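Local structure of UDP-glucose 4-epimerase (Brucella ovis, 4WOK) at residues A[102-107]-A[159-164]; A[202-207]-A[274-279]. The protein probably interconverts UDP-glucose and UDP-galactose by inverting the sugar at C4, using a tightly bound NAD as its redox cofactor. The protein carries 2 engineered substitutions. One frame throughout, in Å; residues are numbered along the deposited sequence.

Interaction 1. Residues A[102-107]-A[159-164]; sequences NNVGGT and EHMLAD. With NAD (nicotinamide-adenine-dinucleotide), chain B.
Met161 reaches from helix 150-169 to Val104 and Thr107 of helix 96-116, two neighbouring helices on one side of the Rossmann-type parallel sheet that holds NAD. The example shows how a small apolar contact can join segments whose nearest CA atoms, those of Thr107 and Met161, stay 8.6 Å apart. Its tight part is the methionine end. With CG anti to the backbone N (chi1 -166°) and the next bond extended too, the chain runs out from its helix, and the bend at chi3 (-69°) turns the terminal methyl onto Val104. There CE packs 3.8 Å from Val104 CG1 and also comes within 3.6 Å of Val104 O, a van der Waals approach to a backbone carbonyl. Around Thr107 the fit is looser: SD stays 4.3 Å from Thr107 CG2, and no hydrogen bond spans the two segments. The Met161-Val104 end is partly exposed, whereas Thr107 is buried; buried Leu162 packs on Val122 and Phe124 of the central sheet. Thr107 OG1 turns back to its own helix, bonding to Asn103 O at 2.7 Å from a position tilted out of the carbonyl plane, and it also pairs with His82. Asn103, likewise buried, ties the helices together by a hydrogen bond from ND2 to Thr154 OG1. At the start of the segment the side chain of Asn102 turns to the cofactor: its amide reads the adenine with two bonds, OD1 accepting from NAD N6A at 2.9 Å and ND2 donating to NAD N7A at 3.0 Å.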
ATOM      1  N   ASN A 102      12.683   8.723   6.755  1.00 20.91           N
ATOM      2  CA  ASN A 102      11.411   8.132   7.179  1.00 23.28           C
ATOM      3  C   ASN A 102      11.391   6.621   6.976  1.00 24.64           C
ATOM      4  O   ASN A 102      10.993   5.857   7.862  1.00 25.61           O
ATOM      5  CB  ASN A 102      10.244   8.774   6.416  1.00 18.29           C
ATOM      6  CG  ASN A 102       9.014   9.036   7.303  1.00 38.02           C
ATOM      7  OD1 ASN A 102       9.133   9.420   8.475  1.00 33.26           O
ATOM      8  ND2 ASN A 102       7.823   8.851   6.725  1.00 45.12           N
ATOM      9  N   ASN A 103      11.826   6.172   5.811  1.00 18.31           N
ATOM     10  CA  ASN A 103      11.665   4.765   5.464  1.00 19.78           C
ATOM     11  C   ASN A 103      12.758   3.827   5.966  1.00 23.70           C
ATOM     12  O   ASN A 103      12.482   2.666   6.278  1.00 23.81           O
ATOM     13  CB  ASN A 103      11.557   4.627   3.961  1.00 24.88           C
ATOM     14  CG  ASN A 103      10.363   5.372   3.402  1.00 36.26           C
ATOM     15  OD1 ASN A 103       9.652   6.075   4.136  1.00 30.06           O
ATOM     16  ND2 ASN A 103      10.125   5.218   2.100  1.00 32.84           N
ATOM     17  N   VAL A 104      13.997   4.304   6.030  1.00 19.72           N
ATOM     18  CA  VAL A 104      15.080   3.483   6.570  1.00 17.82           C
ATOM     19  C   VAL A 104      15.276   3.789   8.057  1.00 20.70           C
ATOM     20  O   VAL A 104      15.158   2.898   8.886  1.00 20.18           O
ATOM     21  CB  VAL A 104      16.403   3.691   5.798  1.00 20.13           C
ATOM     22  CG1 VAL A 104      17.523   2.804   6.379  1.00 16.79           C
ATOM     23  CG2 VAL A 104      16.183   3.375   4.311  1.00 18.20           C
ATOM     24  N   GLY A 105      15.574   5.039   8.394  1.00 16.13           N
ATOM     25  CA  GLY A 105      15.670   5.426   9.798  1.00 23.41           C
ATOM     26  C   GLY A 105      14.409   5.116  10.604  1.00 21.55           C
ATOM     27  O   GLY A 105      14.488   4.576  11.716  1.00 16.44           O
ATOM     28  N   GLY A 106      13.243   5.454  10.059  1.00 19.09           N
ATOM     29  CA  GLY A 106      11.987   5.198  10.753  1.00 20.62           C
ATOM     30  C   GLY A 106      11.744   3.707  10.965  1.00 20.10           C
ATOM     31  O   GLY A 106      11.316   3.269  12.037  1.00 17.75           O
ATOM     32  N   THR A 107      11.982   2.909   9.934  1.00 15.38           N
ATOM     33  CA  THR A 107      11.794   1.469  10.088  1.00 16.41           C
ATOM     34  C   THR A 107      12.792   0.896  11.097  1.00 19.38           C
ATOM     35  O   THR A 107      12.434   0.045  11.907  1.00 19.52           O
ATOM     36  CB  THR A 107      11.920   0.747   8.727  1.00 18.56           C
ATOM     37  OG1 THR A 107      10.846   1.186   7.884  1.00 19.04           O
ATOM     38  CG2 THR A 107      11.834  -0.788   8.907  1.00 17.35           C
ATOM     39  N   GLU A 159      13.330  -4.206   3.617  1.00 21.73           N
ATOM     40  CA  GLU A 159      13.172  -5.658   3.504  1.00 21.05           C
ATOM     41  C   GLU A 159      14.431  -6.386   4.002  1.00 23.66           C
ATOM     42  O   GLU A 159      14.344  -7.341   4.770  1.00 23.99           O
ATOM     43  CB  GLU A 159      12.859  -6.074   2.062  1.00 23.37           C
ATOM     44  CG  GLU A 159      11.496  -5.597   1.556  1.00 28.38           C
ATOM     45  CD  GLU A 159      11.063  -6.295   0.275  1.00 30.30           C
ATOM     46  OE1 GLU A 159      11.888  -7.023  -0.317  1.00 31.34           O
ATOM     47  OE2 GLU A 159       9.897  -6.119  -0.140  1.00 28.54           O
ATOM     48  N   HIS A 160      15.600  -5.927   3.569  1.00 26.90           N
ATOM     49  CA  HIS A 160      16.849  -6.561   3.991  1.00 25.96           C
ATOM     50  C   HIS A 160      17.124  -6.330   5.472  1.00 27.46           C
ATOM     51  O   HIS A 160      17.709  -7.185   6.130  1.00 25.94           O
ATOM     52  CB  HIS A 160      18.020  -6.055   3.155  1.00 28.50           C
ATOM     53  CG  HIS A 160      18.005  -6.567   1.751  1.00 40.80           C
ATOM     54  ND1 HIS A 160      18.404  -5.809   0.675  1.00 39.59           N
ATOM     55  CD2 HIS A 160      17.628  -7.766   1.250  1.00 40.94           C
ATOM     56  CE1 HIS A 160      18.278  -6.520  -0.432  1.00 38.49           C
ATOM     57  NE2 HIS A 160      17.803  -7.708  -0.110  1.00 41.14           N
ATOM     58  N   MET A 161      16.710  -5.178   5.988  1.00 23.55           N
ATOM     59  CA  MET A 161      16.853  -4.906   7.416  1.00 21.28           C
ATOM     60  C   MET A 161      16.020  -5.899   8.218  1.00 20.74           C
ATOM     61  O   MET A 161      16.477  -6.443   9.230  1.00 22.02           O
ATOM     62  CB  MET A 161      16.425  -3.476   7.740  1.00 17.32           C
ATOM     63  CG  MET A 161      16.864  -2.994   9.128  1.00 18.72           C
ATOM     64  SD  MET A 161      16.043  -1.447   9.577  1.00 23.77           S
ATOM     65  CE  MET A 161      16.809  -0.295   8.416  1.00 20.96           C
ATOM     66  N   LEU A 162      14.790  -6.129   7.764  1.00 21.28           N
ATOM     67  CA  LEU A 162      13.955  -7.187   8.356  1.00 23.98           C
ATOM     68  C   LEU A 162      14.678  -8.533   8.410  1.00 23.88           C
ATOM     69  O   LEU A 162      14.680  -9.203   9.449  1.00 27.39           O
ATOM     70  CB  LEU A 162      12.646  -7.344   7.569  1.00 24.34           C
ATOM     71  CG  LEU A 162      11.595  -6.267   7.808  1.00 27.02           C
ATOM     72  CD1 LEU A 162      10.547  -6.330   6.718  1.00 26.91           C
ATOM     73  CD2 LEU A 162      10.941  -6.449   9.166  1.00 29.84           C
ATOM     74  N   ALA A 163      15.293  -8.933   7.301  1.00 26.31           N
ATOM     75  CA  ALA A 163      16.006 -10.208   7.250  1.00 29.36           C
ATOM     76  C   ALA A 163      17.157 -10.231   8.252  1.00 27.71           C
ATOM     77  O   ALA A 163      17.350 -11.220   8.950  1.00 25.27           O
ATOM     78  CB  ALA A 163      16.519 -10.484   5.845  1.00 29.32           C
ATOM     79  N   ASP A 164      17.902  -9.133   8.338  1.00 26.54           N
ATOM     80  CA  ASP A 164      19.039  -9.045   9.262  1.00 22.10           C
ATOM     81  C   ASP A 164      18.621  -9.064  10.719  1.00 25.79           C
ATOM     82  O   ASP A 164      19.313  -9.652  11.554  1.00 25.70           O
ATOM     83  CB  ASP A 164      19.855  -7.777   9.010  1.00 21.33           C
ATOM     84  CG  ASP A 164      20.599  -7.813   7.693  1.00 28.05           C
ATOM     85  OD1 ASP A 164      20.810  -8.920   7.159  1.00 28.62           O
ATOM     86  OD2 ASP A 164      20.971  -6.728   7.191  1.00 24.34           O
TER
HETATM   87  PA  NAD B 400      -0.876   7.151   3.654  1.00 18.84           P
HETATM   88  O1A NAD B 400       0.119   8.297   3.640  1.00 20.23           O
HETATM   89  O2A NAD B 400      -2.363   7.328   3.578  1.00 19.51           O
HETATM   90  O5B NAD B 400      -0.637   6.405   5.201  1.00 21.21           O
HETATM   91  C5B NAD B 400       0.657   6.667   5.698  1.00 15.40           C
HETATM   92  C4B NAD B 400       0.458   6.808   7.230  1.00 15.82           C
HETATM   93  O4B NAD B 400       1.725   6.786   7.901  1.00 18.45           O
HETATM   94  C3B NAD B 400      -0.160   8.202   7.390  1.00 16.03           C
HETATM   95  O3B NAD B 400      -1.251   8.081   8.268  1.00 16.55           O
HETATM   96  C2B NAD B 400       1.004   9.015   8.011  1.00 14.48           C
HETATM   97  O2B NAD B 400       0.526   9.991   8.850  1.00 15.62           O
HETATM   98  C1B NAD B 400       1.750   7.894   8.822  1.00 14.01           C
HETATM   99  N9A NAD B 400       3.188   8.186   8.983  1.00 15.86           N
HETATM  100  C8A NAD B 400       4.135   8.552   8.001  1.00 17.63           C
HETATM  101  N7A NAD B 400       5.364   8.706   8.507  1.00 17.63           N
HETATM  102  C5A NAD B 400       5.207   8.435   9.872  1.00 20.33           C
HETATM  103  C6A NAD B 400       6.127   8.438  10.943  1.00 19.91           C
HETATM  104  N6A NAD B 400       7.446   8.761  10.726  1.00 14.20           N
HETATM  105  N1A NAD B 400       5.705   8.122  12.190  1.00 18.63           N
HETATM  106  C2A NAD B 400       4.378   7.818  12.358  1.00 14.25           C
HETATM  107  N3A NAD B 400       3.381   7.785  11.426  1.00 15.49           N
HETATM  108  C4A NAD B 400       3.858   8.098  10.182  1.00 15.97           C
HETATM  109  O3  NAD B 400      -0.159   6.192   2.582  1.00 18.72           O
HETATM  110  PN  NAD B 400      -0.886   4.786   2.255  1.00 23.39           P
HETATM  111  O1N NAD B 400      -1.939   4.265   3.191  1.00 20.36           O
HETATM  112  O2N NAD B 400      -0.963   4.773   0.768  1.00 29.35           O
HETATM  113  O5D NAD B 400       0.342   3.571   2.273  1.00 34.97           O
HETATM  114  C5D NAD B 400       0.899   3.411   3.482  1.00 36.16           C
HETATM  115  C4D NAD B 400       1.856   2.228   3.335  1.00 23.04           C
HETATM  116  O4D NAD B 400       1.503   1.471   2.106  1.00 21.98           O
HETATM  117  C3D NAD B 400       3.287   2.755   3.099  1.00 26.13           C
HETATM  118  O3D NAD B 400       4.134   1.808   3.668  1.00 30.12           O
HETATM  119  C2D NAD B 400       3.373   2.716   1.570  1.00 32.83           C
HETATM  120  O2D NAD B 400       4.641   2.561   1.070  1.00 40.86           O
HETATM  121  C1D NAD B 400       2.672   1.353   1.364  1.00 24.26           C
HETATM  122  N1N NAD B 400       2.305   1.217  -0.135  1.00 25.24           N
HETATM  123  C2N NAD B 400       1.248   1.990  -0.609  1.00 26.59           C
HETATM  124  C3N NAD B 400       0.897   1.878  -1.980  1.00 25.97           C
HETATM  125  C7N NAD B 400      -0.242   2.710  -2.506  1.00 31.14           C
HETATM  126  O7N NAD B 400      -0.593   2.610  -3.685  1.00 25.78           O
HETATM  127  N7N NAD B 400      -0.879   3.579  -1.642  1.00 20.89           N
HETATM  128  C4N NAD B 400       1.622   1.015  -2.804  1.00 27.60           C
HETATM  129  C5N NAD B 400       2.678   0.258  -2.296  1.00 32.73           C
HETATM  130  C6N NAD B 400       3.021   0.368  -0.941  1.00 31.50           C

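Interaction 2. Residues A[202-207]-A[274-279]; sequences PRAMMA and QSIGRL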
ATOM      1  N   PRO A 202      -7.521   8.106  -8.342  1.00 28.63           N
ATOM      2  CA  PRO A 202      -8.056   9.337  -7.752  1.00 27.74           C
ATOM      3  C   PRO A 202      -7.922  10.577  -8.622  1.00 30.69           C
ATOM      4  O   PRO A 202      -8.871  11.357  -8.676  1.00 31.29           O
ATOM      5  CB  PRO A 202      -7.221   9.491  -6.481  1.00 26.51           C
ATOM      6  CG  PRO A 202      -6.988   8.065  -6.064  1.00 26.41           C
ATOM      7  CD  PRO A 202      -6.699   7.363  -7.366  1.00 29.23           C
ATOM      8  N   ARG A 203      -6.779  10.765  -9.273  1.00 28.21           N
ATOM      9  CA  ARG A 203      -6.604  11.923 -10.138  1.00 28.73           C
ATOM     10  C   ARG A 203      -7.594  11.879 -11.306  1.00 30.94           C
ATOM     11  O   ARG A 203      -8.224  12.886 -11.646  1.00 31.23           O
ATOM     12  CB  ARG A 203      -5.163  11.999 -10.646  1.00 30.61           C
ATOM     13  CG  ARG A 203      -4.163  12.468  -9.578  1.00 35.34           C
ATOM     14  CD  ARG A 203      -2.738  12.544 -10.119  1.00 40.54           C
ATOM     15  NE  ARG A 203      -2.642  13.380 -11.318  1.00 47.90           N
ATOM     16  CZ  ARG A 203      -2.237  12.939 -12.510  1.00 53.86           C
ATOM     17  NH1 ARG A 203      -1.881  11.666 -12.662  1.00 48.32           N
ATOM     18  NH2 ARG A 203      -2.181  13.770 -13.549  1.00 51.50           N
ATOM     19  N   ALA A 204      -7.759  10.706 -11.906  1.00 33.02           N
ATOM     20  CA  ALA A 204      -8.679  10.592 -13.040  1.00 34.57           C
ATOM     21  C   ALA A 204     -10.107  10.935 -12.604  1.00 38.91           C
ATOM     22  O   ALA A 204     -10.851  11.597 -13.330  1.00 36.24           O
ATOM     23  CB  ALA A 204      -8.615   9.198 -13.646  1.00 32.80           C
ATOM     24  N   MET A 205     -10.480  10.504 -11.402  1.00 32.66           N
ATOM     25  CA  MET A 205     -11.822  10.770 -10.886  1.00 33.61           C
ATOM     26  C   MET A 205     -12.017  12.239 -10.538  1.00 31.17           C
ATOM     27  O   MET A 205     -13.064  12.832 -10.836  1.00 33.43           O
ATOM     28  CB  MET A 205     -12.110   9.903  -9.654  1.00 33.17           C
ATOM     29  CG  MET A 205     -12.323   8.458 -10.008  1.00 32.53           C
ATOM     30  SD  MET A 205     -12.575   7.392  -8.582  1.00 35.19           S
ATOM     31  CE  MET A 205     -12.992   5.877  -9.447  1.00 33.99           C
ATOM     32  N   MET A 206     -11.015  12.820  -9.898  1.00 30.18           N
ATOM     33  CA  MET A 206     -11.049  14.236  -9.580  1.00 29.90           C
ATOM     34  C   MET A 206     -11.216  15.055 -10.855  1.00 36.42           C
ATOM     35  O   MET A 206     -11.973  16.021 -10.876  1.00 34.20           O
ATOM     36  CB  MET A 206      -9.780  14.652  -8.841  1.00 28.78           C
ATOM     37  CG  MET A 206      -9.694  14.096  -7.408  1.00 27.69           C
ATOM     38  SD  MET A 206      -8.034  14.267  -6.721  1.00 36.06           S
ATOM     39  CE  MET A 206      -7.934  16.048  -6.547  1.00 33.78           C
ATOM     40  N   ALA A 207     -10.521  14.649 -11.911  1.00 31.62           N
ATOM     41  CA  ALA A 207     -10.597  15.361 -13.190  1.00 32.82           C
ATOM     42  C   ALA A 207     -12.004  15.222 -13.790  1.00 33.95           C
ATOM     43  O   ALA A 207     -12.595  16.198 -14.232  1.00 34.67           O
ATOM     44  CB  ALA A 207      -9.547  14.841 -14.146  1.00 33.30           C
ATOM     45  N   GLN A 274     -12.339   4.767 -19.305  1.00 41.03           N
ATOM     46  CA  GLN A 274     -13.592   4.246 -19.855  1.00 49.49           C
ATOM     47  C   GLN A 274     -14.549   3.807 -18.757  1.00 48.61           C
ATOM     48  O   GLN A 274     -15.736   4.121 -18.797  1.00 41.76           O
ATOM     49  CB  GLN A 274     -13.324   3.069 -20.785  1.00 57.74           C
ATOM     50  CG  GLN A 274     -12.649   3.425 -22.087  1.00 64.56           C
ATOM     51  CD  GLN A 274     -12.320   2.188 -22.903  1.00 71.58           C
ATOM     52  OE1 GLN A 274     -11.842   1.183 -22.366  1.00 68.48           O
ATOM     53  NE2 GLN A 274     -12.588   2.248 -24.202  1.00 72.33           N
ATOM     54  N   SER A 275     -14.019   3.080 -17.777  1.00 40.88           N
ATOM     55  CA  SER A 275     -14.825   2.570 -16.675  1.00 42.91           C
ATOM     56  C   SER A 275     -15.448   3.711 -15.872  1.00 41.61           C
ATOM     57  O   SER A 275     -16.625   3.654 -15.517  1.00 42.29           O
ATOM     58  CB  SER A 275     -13.975   1.675 -15.767  1.00 46.89           C
ATOM     59  OG  SER A 275     -14.765   1.080 -14.752  1.00 54.39           O
ATOM     60  N   ILE A 276     -14.658   4.745 -15.592  1.00 39.14           N
ATOM     61  CA  ILE A 276     -15.151   5.918 -14.873  1.00 38.50           C
ATOM     62  C   ILE A 276     -16.307   6.608 -15.608  1.00 43.91           C
ATOM     63  O   ILE A 276     -17.327   6.956 -15.002  1.00 42.78           O
ATOM     64  CB  ILE A 276     -14.024   6.942 -14.651  1.00 37.80           C
ATOM     65  CG1 ILE A 276     -12.986   6.387 -13.674  1.00 37.05           C
ATOM     66  CG2 ILE A 276     -14.583   8.261 -14.138  1.00 37.32           C
ATOM     67  CD1 ILE A 276     -11.741   7.239 -13.553  1.00 38.96           C
ATOM     68  N   GLY A 277     -16.138   6.813 -16.911  1.00 43.57           N
ATOM     69  CA  GLY A 277     -17.162   7.465 -17.712  1.00 48.05           C
ATOM     70  C   GLY A 277     -18.458   6.674 -17.691  1.00 48.49           C
ATOM     71  O   GLY A 277     -19.551   7.227 -17.562  1.00 49.47           O
ATOM     72  N   ARG A 278     -18.315   5.361 -17.795  1.00 44.04           N
ATOM     73  CA  ARG A 278     -19.444   4.440 -17.815  1.00 47.52           C
ATOM     74  C   ARG A 278     -20.210   4.391 -16.493  1.00 51.82           C
ATOM     75  O   ARG A 278     -21.435   4.465 -16.478  1.00 50.19           O
ATOM     76  CB  ARG A 278     -18.943   3.045 -18.169  1.00 47.05           C
ATOM     77  CG  ARG A 278     -20.019   2.007 -18.365  1.00 57.35           C
ATOM     78  CD  ARG A 278     -19.376   0.648 -18.575  1.00 67.09           C
ATOM     79  NE  ARG A 278     -18.159   0.763 -19.376  1.00 74.29           N
ATOM     80  CZ  ARG A 278     -16.961   0.326 -18.996  1.00 75.80           C
ATOM     81  NH1 ARG A 278     -16.809  -0.274 -17.819  1.00 79.07           N
ATOM     82  NH2 ARG A 278     -15.915   0.484 -19.797  1.00 73.49           N
ATOM     83  N   LEU A 279     -19.491   4.263 -15.381  1.00 40.56           N
ATOM     84  CA  LEU A 279     -20.137   4.068 -14.088  1.00 40.01           C
ATOM     85  C   LEU A 279     -20.600   5.368 -13.439  1.00 47.20           C
ATOM     86  O   LEU A 279     -21.477   5.356 -12.575  1.00 47.35           O
ATOM     87  CB  LEU A 279     -19.186   3.340 -13.135  1.00 47.77           C
ATOM     88  CG  LEU A 279     -18.893   1.883 -13.490  1.00 49.44           C
ATOM     89  CD1 LEU A 279     -17.679   1.366 -12.720  1.00 49.26           C
ATOM     90  CD2 LEU A 279     -20.113   1.026 -13.198  1.00 50.21           C
TER
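Ile276 of helix 269-280 pushes its CD1 methyl against Ala204 and Met205 of helix 200-209, a helix-helix contact beyond the Rossmann-type sheet, in what is probably the smaller, substrate-binding part, as in related epimerases. Polar bonding stays within each helix or runs to neighbouring parts of the chain. Routine i to i+4 backbone bonds hold both segments, and Ile276 O is bonded to Thr280 OG1. On the helix 200-209 side, the backbone of Met206 pairs with that of Leu212.

The packing between these segments is wholly apolar, and a single methyl carries it. All three residues are buried, and other apolar groups close around them: Met205 also touches Ile323 and Leu332, and Ala204 packs on Leu215 of strand 215-218. With CG1 anti to the carbonyl carbon (chi1 -68°) and CD1 extended beyond it, the isoleucine delivers its tip to two successive residues. It arrives end-on and strikes the alanine methyl from its flank, while the methionine is met on its stem and runs past obliquely: CD1 lies 3.8 Å from Met205 CG and 3.7 Å from Ala204 CB.

Both segments of interaction 1 come earlier in the chain than those of interaction 2, and the centre of the molecule lies between the two contacts, whose own centres are 36 Å apart and whose nearest atoms are about 19 Å apart. They share no helix. Interaction 1 pairs helices 96-116 and 150-169 beside the seven-stranded parallel sheet, with one end on the adenine of NAD. Interaction 2 joins helices 200-209 and 269-280, with the side chain of Met205 about 14 Å from NAD and about 11 Å from the zinc ion. The pair thus samples both halves of the architecture, the cofactor-binding core and the smaller C-terminal part, and each contact is a small apolar one between two helices.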